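Local coordinates for piwi domain-containing protein (Vanderwaltozyma polyspora, PDB 5THE) that probably binds RNA as the C-terminal lobe of a budding yeast Argonaute, an enzyme family that uses guide RNAs to select target RNAs for cleavage, at residues 272-286 with 495-507. Numbering follows the deposited sequence.
Sequences DVTHYPEKDQNSIAS and ADLLCTRATCFFK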
ATOM      1  N   ASP A 272       2.183   7.923   6.473  1.00 24.10           N
ATOM      2  CA  ASP A 272       0.897   8.602   6.423  1.00 27.66           C
ATOM      3  C   ASP A 272       0.507   8.915   7.861  1.00 27.30           C
ATOM      4  O   ASP A 272       0.987   8.285   8.809  1.00 22.23           O
ATOM      5  CB  ASP A 272      -0.182   7.745   5.713  1.00 21.42           C
ATOM      6  CG  ASP A 272      -1.517   8.465   5.551  1.00 28.85           C
ATOM      7  OD1 ASP A 272      -1.540   9.626   5.106  1.00 27.88           O
ATOM      8  OD2 ASP A 272      -2.562   7.840   5.810  1.00 29.39           O
ATOM      9  N   VAL A 273      -0.349   9.912   8.007  1.00 27.52           N
ATOM     10  CA  VAL A 273      -0.988  10.236   9.273  1.00 31.12           C
ATOM     11  C   VAL A 273      -2.482  10.322   9.025  1.00 31.20           C
ATOM     12  O   VAL A 273      -2.919  10.888   8.018  1.00 29.78           O
ATOM     13  CB  VAL A 273      -0.470  11.563   9.863  1.00 34.86           C
ATOM     14  CG1 VAL A 273      -1.030  11.783  11.265  1.00 30.77           C
ATOM     15  CG2 VAL A 273       1.023  11.559   9.903  1.00 40.27           C
ATOM     16  N   THR A 274      -3.268   9.756   9.931  1.00 26.98           N
ATOM     17  CA  THR A 274      -4.708   9.945   9.898  1.00 28.34           C
ATOM     18  C   THR A 274      -5.147  10.536  11.226  1.00 32.18           C
ATOM     19  O   THR A 274      -4.526  10.289  12.267  1.00 23.49           O
ATOM     20  CB  THR A 274      -5.451   8.642   9.655  1.00 26.49           C
ATOM     21  OG1 THR A 274      -5.020   7.672  10.625  1.00 32.08           O
ATOM     22  CG2 THR A 274      -5.163   8.142   8.246  1.00 38.55           C
ATOM     23  N   HIS A 275      -6.229  11.301  11.190  1.00 27.22           N
ATOM     24  CA  HIS A 275      -6.621  12.100  12.335  1.00 29.54           C
ATOM     25  C   HIS A 275      -7.958  11.633  12.879  1.00 32.04           C
ATOM     26  O   HIS A 275      -8.786  11.080  12.148  1.00 30.98           O
ATOM     27  CB  HIS A 275      -6.692  13.568  11.967  1.00 32.55           C
ATOM     28  CG  HIS A 275      -5.416  14.088  11.395  1.00 34.08           C
ATOM     29  ND1 HIS A 275      -4.277  14.246  12.155  1.00 32.77           N
ATOM     30  CD2 HIS A 275      -5.089  14.466  10.137  1.00 31.81           C
ATOM     31  CE1 HIS A 275      -3.302  14.703  11.389  1.00 36.06           C
ATOM     32  NE2 HIS A 275      -3.771  14.849  10.161  1.00 33.85           N
ATOM     33  N   TYR A 276      -8.136  11.867  14.175  1.00 31.42           N
ATOM     34  CA  TYR A 276      -9.390  11.620  14.879  1.00 32.88           C
ATOM     35  C   TYR A 276      -9.969  10.237  14.579  1.00 26.99           C
ATOM     36  O   TYR A 276     -11.039  10.120  13.971  1.00 33.04           O
ATOM     37  CB  TYR A 276     -10.396  12.719  14.561  1.00 35.52           C
ATOM     38  CG  TYR A 276      -9.832  14.094  14.865  1.00 33.45           C
ATOM     39  CD1 TYR A 276      -9.527  14.463  16.174  1.00 32.82           C
ATOM     40  CD2 TYR A 276      -9.566  15.006  13.844  1.00 37.65           C
ATOM     41  CE1 TYR A 276      -8.992  15.709  16.464  1.00 35.73           C
ATOM     42  CE2 TYR A 276      -9.034  16.263  14.129  1.00 38.46           C
ATOM     43  CZ  TYR A 276      -8.751  16.604  15.439  1.00 39.57           C
ATOM     44  OH  TYR A 276      -8.213  17.837  15.730  1.00 42.28           O
ATOM     45  N   PRO A 277      -9.279   9.162  14.974  1.00 31.48           N
ATOM     46  CA  PRO A 277      -9.872   7.827  14.811  1.00 28.94           C
ATOM     47  C   PRO A 277     -11.165   7.683  15.590  1.00 34.35           C
ATOM     48  O   PRO A 277     -12.061   6.928  15.187  1.00 35.00           O
ATOM     49  CB  PRO A 277      -8.773   6.887  15.330  1.00 28.98           C
ATOM     50  CG  PRO A 277      -7.939   7.730  16.246  1.00 28.01           C
ATOM     51  CD  PRO A 277      -7.966   9.112  15.648  1.00 30.86           C
ATOM     52  N   GLU A 278     -11.269   8.386  16.711  1.00 33.81           N
ATOM     53  CA  GLU A 278     -12.516   8.726  17.372  1.00 34.62           C
ATOM     54  C   GLU A 278     -12.470  10.222  17.651  1.00 36.68           C
ATOM     55  O   GLU A 278     -11.456  10.880  17.403  1.00 32.79           O
ATOM     56  CB  GLU A 278     -12.716   7.919  18.659  1.00 39.37           C
ATOM     57  CG  GLU A 278     -12.807   6.416  18.457  1.00 41.90           C
ATOM     58  CD  GLU A 278     -14.113   6.001  17.833  1.00 44.67           C
ATOM     59  OE1 GLU A 278     -14.992   6.870  17.670  1.00 44.56           O
ATOM     60  OE2 GLU A 278     -14.272   4.803  17.527  1.00 48.80           O
ATOM     61  N   LYS A 279     -13.563  10.771  18.172  1.00 38.19           N
ATOM     62  CA  LYS A 279     -13.635  12.214  18.339  1.00 34.28           C
ATOM     63  C   LYS A 279     -12.628  12.667  19.387  1.00 31.23           C
ATOM     64  O   LYS A 279     -12.503  12.054  20.452  1.00 35.92           O
ATOM     65  CB  LYS A 279     -15.050  12.646  18.722  1.00 40.20           C
ATOM     66  CG  LYS A 279     -15.348  14.086  18.359  1.00 50.33           C
ATOM     67  CD  LYS A 279     -15.713  14.927  19.574  1.00 59.39           C
ATOM     68  CE  LYS A 279     -17.118  14.637  20.083  1.00 62.82           C
ATOM     69  NZ  LYS A 279     -17.494  15.540  21.216  1.00 63.67           N
ATOM     70  N   ASP A 280     -11.875  13.717  19.052  1.00 39.51           N
ATOM     71  CA  ASP A 280     -10.888  14.349  19.924  1.00 41.91           C
ATOM     72  C   ASP A 280      -9.701  13.450  20.247  1.00 41.54           C
ATOM     73  O   ASP A 280      -8.956  13.725  21.192  1.00 42.69           O
ATOM     74  CB  ASP A 280     -11.541  14.843  21.220  1.00 46.13           C
ATOM     75  CG  ASP A 280     -12.645  15.851  20.963  1.00 50.08           C
ATOM     76  OD1 ASP A 280     -12.523  16.645  20.005  1.00 52.25           O
ATOM     77  OD2 ASP A 280     -13.638  15.840  21.716  1.00 56.18           O
ATOM     78  N   GLN A 281      -9.476  12.389  19.481  1.00 35.47           N
ATOM     79  CA  GLN A 281      -8.404  11.463  19.809  1.00 30.13           C
ATOM     80  C   GLN A 281      -7.134  11.802  19.036  1.00 29.34           C
ATOM     81  O   GLN A 281      -7.158  12.502  18.018  1.00 31.51           O
ATOM     82  CB  GLN A 281      -8.838  10.021  19.544  1.00 30.60           C
ATOM     83  CG  GLN A 281      -9.958   9.581  20.476  1.00 33.27           C
ATOM     84  CD  GLN A 281      -9.639   9.905  21.930  1.00 38.33           C
ATOM     85  OE1 GLN A 281      -8.654   9.411  22.492  1.00 34.64           O
ATOM     86  NE2 GLN A 281     -10.459  10.753  22.535  1.00 39.39           N
ATOM     87  N   ASN A 282      -6.010  11.330  19.573  1.00 27.37           N
ATOM     88  CA  ASN A 282      -4.710  11.569  18.968  1.00 31.18           C
ATOM     89  C   ASN A 282      -4.666  10.974  17.568  1.00 30.54           C
ATOM     90  O   ASN A 282      -5.362  10.007  17.252  1.00 27.79           O
ATOM     91  CB  ASN A 282      -3.593  10.960  19.821  1.00 36.06           C
ATOM     92  CG  ASN A 282      -3.348  11.723  21.119  1.00 37.46           C
ATOM     93  OD1 ASN A 282      -4.075  12.657  21.456  1.00 34.28           O
ATOM     94  ND2 ASN A 282      -2.310  11.320  21.848  1.00 28.65           N
ATOM     95  N   SER A 283      -3.835  11.564  16.727  1.00 31.25           N
ATOM     96  CA  SER A 283      -3.669  11.061  15.379  1.00 31.13           C
ATOM     97  C   SER A 283      -2.829   9.775  15.378  1.00 25.68           C
ATOM     98  O   SER A 283      -2.176   9.413  16.365  1.00 26.64           O
ATOM     99  CB  SER A 283      -3.041  12.146  14.507  1.00 30.52           C
ATOM    100  OG  SER A 283      -3.876  13.283  14.510  1.00 34.46           O
ATOM    101  N   ILE A 284      -2.858   9.081  14.243  1.00 26.94           N
ATOM    102  CA  ILE A 284      -2.147   7.822  14.049  1.00 26.95           C
ATOM    103  C   ILE A 284      -1.218   7.989  12.858  1.00 26.33           C
ATOM    104  O   ILE A 284      -1.644   8.466  11.804  1.00 24.50           O
ATOM    105  CB  ILE A 284      -3.120   6.649  13.818  1.00 27.51           C
ATOM    106  CG1 ILE A 284      -4.031   6.487  15.024  1.00 25.57           C
ATOM    107  CG2 ILE A 284      -2.351   5.346  13.529  1.00 21.78           C
ATOM    108  CD1 ILE A 284      -5.077   5.397  14.898  1.00 23.75           C
ATOM    109  N   ALA A 285       0.047   7.602  13.031  1.00 25.15           N
ATOM    110  CA  ALA A 285       1.041   7.637  11.969  1.00 30.40           C
ATOM    111  C   ALA A 285       1.501   6.220  11.662  1.00 28.73           C
ATOM    112  O   ALA A 285       1.505   5.355  12.540  1.00 25.14           O
ATOM    113  CB  ALA A 285       2.264   8.498  12.351  1.00 27.01           C
ATOM    114  N   SER A 286       1.876   5.991  10.407  1.00 22.26           N
ATOM    115  CA  SER A 286       2.399   4.707   9.976  1.00 27.04           C
ATOM    116  C   SER A 286       3.648   4.937   9.136  1.00 27.70           C
ATOM    117  O   SER A 286       3.852   6.009   8.569  1.00 27.69           O
ATOM    118  CB  SER A 286       1.360   3.909   9.182  1.00 22.34           C
ATOM    119  OG  SER A 286       1.108   4.549   7.948  1.00 26.93           O
ATOM    120  N   ALA A 495       1.150   2.843   3.097  1.00 26.39           N
ATOM    121  CA  ALA A 495       1.146   3.578   4.358  1.00 26.56           C
ATOM    122  C   ALA A 495      -0.257   4.040   4.714  1.00 20.18           C
ATOM    123  O   ALA A 495      -0.649   3.994   5.888  1.00 22.22           O
ATOM    124  CB  ALA A 495       2.102   4.771   4.288  1.00 25.39           C
ATOM    125  N   ASP A 496      -1.023   4.509   3.717  1.00 22.65           N
ATOM    126  CA  ASP A 496      -2.413   4.889   3.973  1.00 27.71           C
ATOM    127  C   ASP A 496      -3.191   3.717   4.547  1.00 25.97           C
ATOM    128  O   ASP A 496      -3.919   3.865   5.533  1.00 26.47           O
ATOM    129  CB  ASP A 496      -3.092   5.384   2.692  1.00 22.94           C
ATOM    130  CG  ASP A 496      -2.432   6.597   2.119  1.00 28.37           C
ATOM    131  OD1 ASP A 496      -1.707   7.295   2.854  1.00 30.71           O
ATOM    132  OD2 ASP A 496      -2.647   6.861   0.923  1.00 25.87           O
ATOM    133  N   LEU A 497      -3.051   2.539   3.926  1.00 21.34           N
ATOM    134  CA  LEU A 497      -3.785   1.356   4.371  1.00 18.71           C
ATOM    135  C   LEU A 497      -3.376   0.926   5.769  1.00 23.25           C
ATOM    136  O   LEU A 497      -4.205   0.412   6.522  1.00 23.98           O
ATOM    137  CB  LEU A 497      -3.556   0.208   3.391  1.00 18.00           C
ATOM    138  CG  LEU A 497      -4.094   0.534   1.992  1.00 22.54           C
ATOM    139  CD1 LEU A 497      -3.706  -0.577   1.028  1.00 27.12           C
ATOM    140  CD2 LEU A 497      -5.603   0.675   2.074  1.00 18.94           C
ATOM    141  N   LEU A 498      -2.102   1.088   6.125  1.00 21.08           N
ATOM    142  CA  LEU A 498      -1.685   0.687   7.461  1.00 21.92           C
ATOM    143  C   LEU A 498      -2.262   1.633   8.507  1.00 22.91           C
ATOM    144  O   LEU A 498      -2.700   1.191   9.577  1.00 25.69           O
ATOM    145  CB  LEU A 498      -0.159   0.626   7.540  1.00 19.96           C
ATOM    146  CG  LEU A 498       0.429   0.320   8.923  1.00 25.58           C
ATOM    147  CD1 LEU A 498      -0.215  -0.929   9.504  1.00 21.98           C
ATOM    148  CD2 LEU A 498       1.974   0.155   8.827  1.00 19.75           C
ATOM    149  N   CYS A 499      -2.275   2.937   8.211  1.00 22.27           N
ATOM    150  CA  CYS A 499      -2.964   3.892   9.079  1.00 24.25           C
ATOM    151  C   CYS A 499      -4.425   3.527   9.263  1.00 26.03           C
ATOM    152  O   CYS A 499      -4.971   3.642  10.371  1.00 27.07           O
ATOM    153  CB  CYS A 499      -2.875   5.293   8.497  1.00 26.44           C
ATOM    154  SG  CYS A 499      -1.563   6.266   9.136  1.00 32.03           S
ATOM    155  N   THR A 500      -5.091   3.121   8.181  1.00 23.27           N
ATOM    156  CA  THR A 500      -6.492   2.730   8.294  1.00 23.31           C
ATOM    157  C   THR A 500      -6.638   1.490   9.159  1.00 24.90           C
ATOM    158  O   THR A 500      -7.532   1.424  10.011  1.00 25.33           O
ATOM    159  CB  THR A 500      -7.085   2.506   6.904  1.00 21.69           C
ATOM    160  OG1 THR A 500      -7.025   3.737   6.202  1.00 23.68           O
ATOM    161  CG2 THR A 500      -8.558   2.025   6.971  1.00 18.72           C
ATOM    162  N   ARG A 501      -5.753   0.503   8.976  1.00 21.47           N
ATOM    163  CA  ARG A 501      -5.845  -0.687   9.812  1.00 25.39           C
ATOM    164  C   ARG A 501      -5.538  -0.354  11.268  1.00 26.84           C
ATOM    165  O   ARG A 501      -6.172  -0.892  12.184  1.00 21.99           O
ATOM    166  CB  ARG A 501      -4.905  -1.780   9.302  1.00 24.80           C
ATOM    167  CG  ARG A 501      -4.914  -3.036  10.201  1.00 22.18           C
ATOM    168  CD  ARG A 501      -6.326  -3.653  10.276  1.00 20.87           C
ATOM    169  NE  ARG A 501      -6.887  -3.736   8.936  1.00 23.93           N
ATOM    170  CZ  ARG A 501      -6.591  -4.699   8.069  1.00 28.26           C
ATOM    171  NH1 ARG A 501      -5.778  -5.682   8.429  1.00 23.92           N
ATOM    172  NH2 ARG A 501      -7.093  -4.666   6.841  1.00 29.43           N
ATOM    173  N   ALA A 502      -4.558   0.523  11.502  1.00 22.01           N
ATOM    174  CA  ALA A 502      -4.266   0.937  12.870  1.00 26.72           C
ATOM    175  C   ALA A 502      -5.463   1.649  13.495  1.00 26.15           C
ATOM    176  O   ALA A 502      -5.700   1.522  14.700  1.00 28.12           O
ATOM    177  CB  ALA A 502      -3.030   1.830  12.885  1.00 20.29           C
ATOM    178  N   THR A 503      -6.230   2.381  12.683  1.00 21.03           N
ATOM    179  CA  THR A 503      -7.468   3.001  13.149  1.00 26.47           C
ATOM    180  C   THR A 503      -8.496   1.950  13.557  1.00 25.87           C
ATOM    181  O   THR A 503      -9.151   2.091  14.597  1.00 27.55           O
ATOM    182  CB  THR A 503      -8.016   3.918  12.057  1.00 22.07           C
ATOM    183  OG1 THR A 503      -7.029   4.915  11.738  1.00 27.62           O
ATOM    184  CG2 THR A 503      -9.296   4.602  12.498  1.00 22.30           C
ATOM    185  N   CYS A 504      -8.656   0.889  12.750  1.00 19.65           N
ATOM    186  CA  CYS A 504      -9.466  -0.257  13.176  1.00 24.20           C
ATOM    187  C   CYS A 504      -9.096  -0.704  14.583  1.00 27.85           C
ATOM    188  O   CYS A 504      -9.970  -0.920  15.432  1.00 26.69           O
ATOM    189  CB  CYS A 504      -9.286  -1.434  12.215  1.00 26.58           C
ATOM    190  SG  CYS A 504      -9.868  -1.143  10.555  1.00 30.95           S
ATOM    191  N   PHE A 505      -7.794  -0.880  14.836  1.00 26.13           N
ATOM    192  CA  PHE A 505      -7.355  -1.346  16.146  1.00 21.75           C
ATOM    193  C   PHE A 505      -7.738  -0.344  17.227  1.00 26.92           C
ATOM    194  O   PHE A 505      -8.238  -0.724  18.290  1.00 26.68           O
ATOM    195  CB  PHE A 505      -5.841  -1.568  16.161  1.00 26.88           C
ATOM    196  CG  PHE A 505      -5.350  -2.586  15.172  1.00 23.37           C
ATOM    197  CD1 PHE A 505      -6.174  -3.601  14.715  1.00 19.68           C
ATOM    198  CD2 PHE A 505      -4.040  -2.523  14.709  1.00 24.24           C
ATOM    199  CE1 PHE A 505      -5.703  -4.543  13.806  1.00 20.64           C
ATOM    200  CE2 PHE A 505      -3.554  -3.464  13.806  1.00 18.79           C
ATOM    201  CZ  PHE A 505      -4.390  -4.478  13.358  1.00 19.83           C
ATOM    202  N   PHE A 506      -7.493   0.949  16.971  1.00 23.10           N
ATOM    203  CA  PHE A 506      -7.831   1.979  17.948  1.00 31.60           C
ATOM    204  C   PHE A 506      -9.322   1.953  18.261  1.00 30.92           C
ATOM    205  O   PHE A 506      -9.729   1.954  19.433  1.00 24.01           O
ATOM    206  CB  PHE A 506      -7.415   3.351  17.419  1.00 29.49           C
ATOM    207  CG  PHE A 506      -7.690   4.491  18.375  1.00 29.05           C
ATOM    208  CD1 PHE A 506      -8.966   5.020  18.508  1.00 34.32           C
ATOM    209  CD2 PHE A 506      -6.663   5.048  19.113  1.00 30.89           C
ATOM    210  CE1 PHE A 506      -9.215   6.062  19.374  1.00 32.21           C
ATOM    211  CE2 PHE A 506      -6.908   6.095  19.978  1.00 29.72           C
ATOM    212  CZ  PHE A 506      -8.182   6.598  20.110  1.00 28.91           C
ATOM    213  N   LYS A 507     -10.143   1.892  17.210  1.00 25.66           N
ATOM    214  CA  LYS A 507     -11.594   1.945  17.363  1.00 30.46           C
ATOM    215  C   LYS A 507     -12.148   0.699  18.048  1.00 29.63           C
ATOM    216  O   LYS A 507     -13.102   0.795  18.830  1.00 27.58           O
ATOM    217  CB  LYS A 507     -12.248   2.144  15.994  1.00 23.96           C
ATOM    218  CG  LYS A 507     -12.146   3.569  15.470  1.00 26.55           C
ATOM    219  CD  LYS A 507     -12.565   3.664  13.994  1.00 39.75           C
ATOM    220  CE  LYS A 507     -13.916   3.022  13.738  1.00 48.67           C
ATOM    221  NZ  LYS A 507     -15.037   3.831  14.278  1.00 59.15           N
TER
HETATM  222  O   HOH W   1      -7.281   8.041  12.317  1.00 54.24           O
HETATM  223  O   HOH W   2     -15.244   2.718  18.440  1.00 44.93           O
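Strands 272-274 and 282-286 pair antiparallel and lie against helix 495-507, with D272 beside A495 and P277 beside T503; the axis of strand 282-286 passes 7.5 Å from that of the helix, their N-to-C directions 136° apart. C499 faces the hairpin, its SG 3.3 Å from D272 O. With chi1 at 68°, S286 OG sits between its own backbone N and carbonyl carbon and is turned to the helix, where it donates to A495 O at 2.8 Å. That carbonyl also takes the helical N-H of C499, from the opposite face of its plane. D272 OD2 and D496 OD1 lie 3.1 Å apart, two acceptors not hydrogen-bonded to each other. Their carboxylates are turned 67° apart, and D344 brings a third acid close. This is the Piwi domain, with the RNase H fold. The grouping of D272, D344 and D496 is consistent with the acidic cluster that holds the catalytic metals in slicing Argonautes. K390 is a distant, weak ionic partner of D496.

Midway, I284 CG2 rests on A502 CB. A water bridges the hydroxyls of T274 and T503, and T503 OG1 itself donates to C499 O. At the far end, the loop with its type II turn E278-Q281 wraps F506. P277 CG sits over one ring face, 3.7 Å from the centroid, in a CH-pi contact. At the ring edge, E278 CG reaches CE1 and Q281 CG lies 3.5 Å from CZ. Replacing F506 with an alanine would probably leave P277 and Q281 without their apolar partner, opening a gap between loop and helix. The E278 chain bends at chi2, and OE2 forms a weak salt bridge with K507 NZ at 3.5 Å.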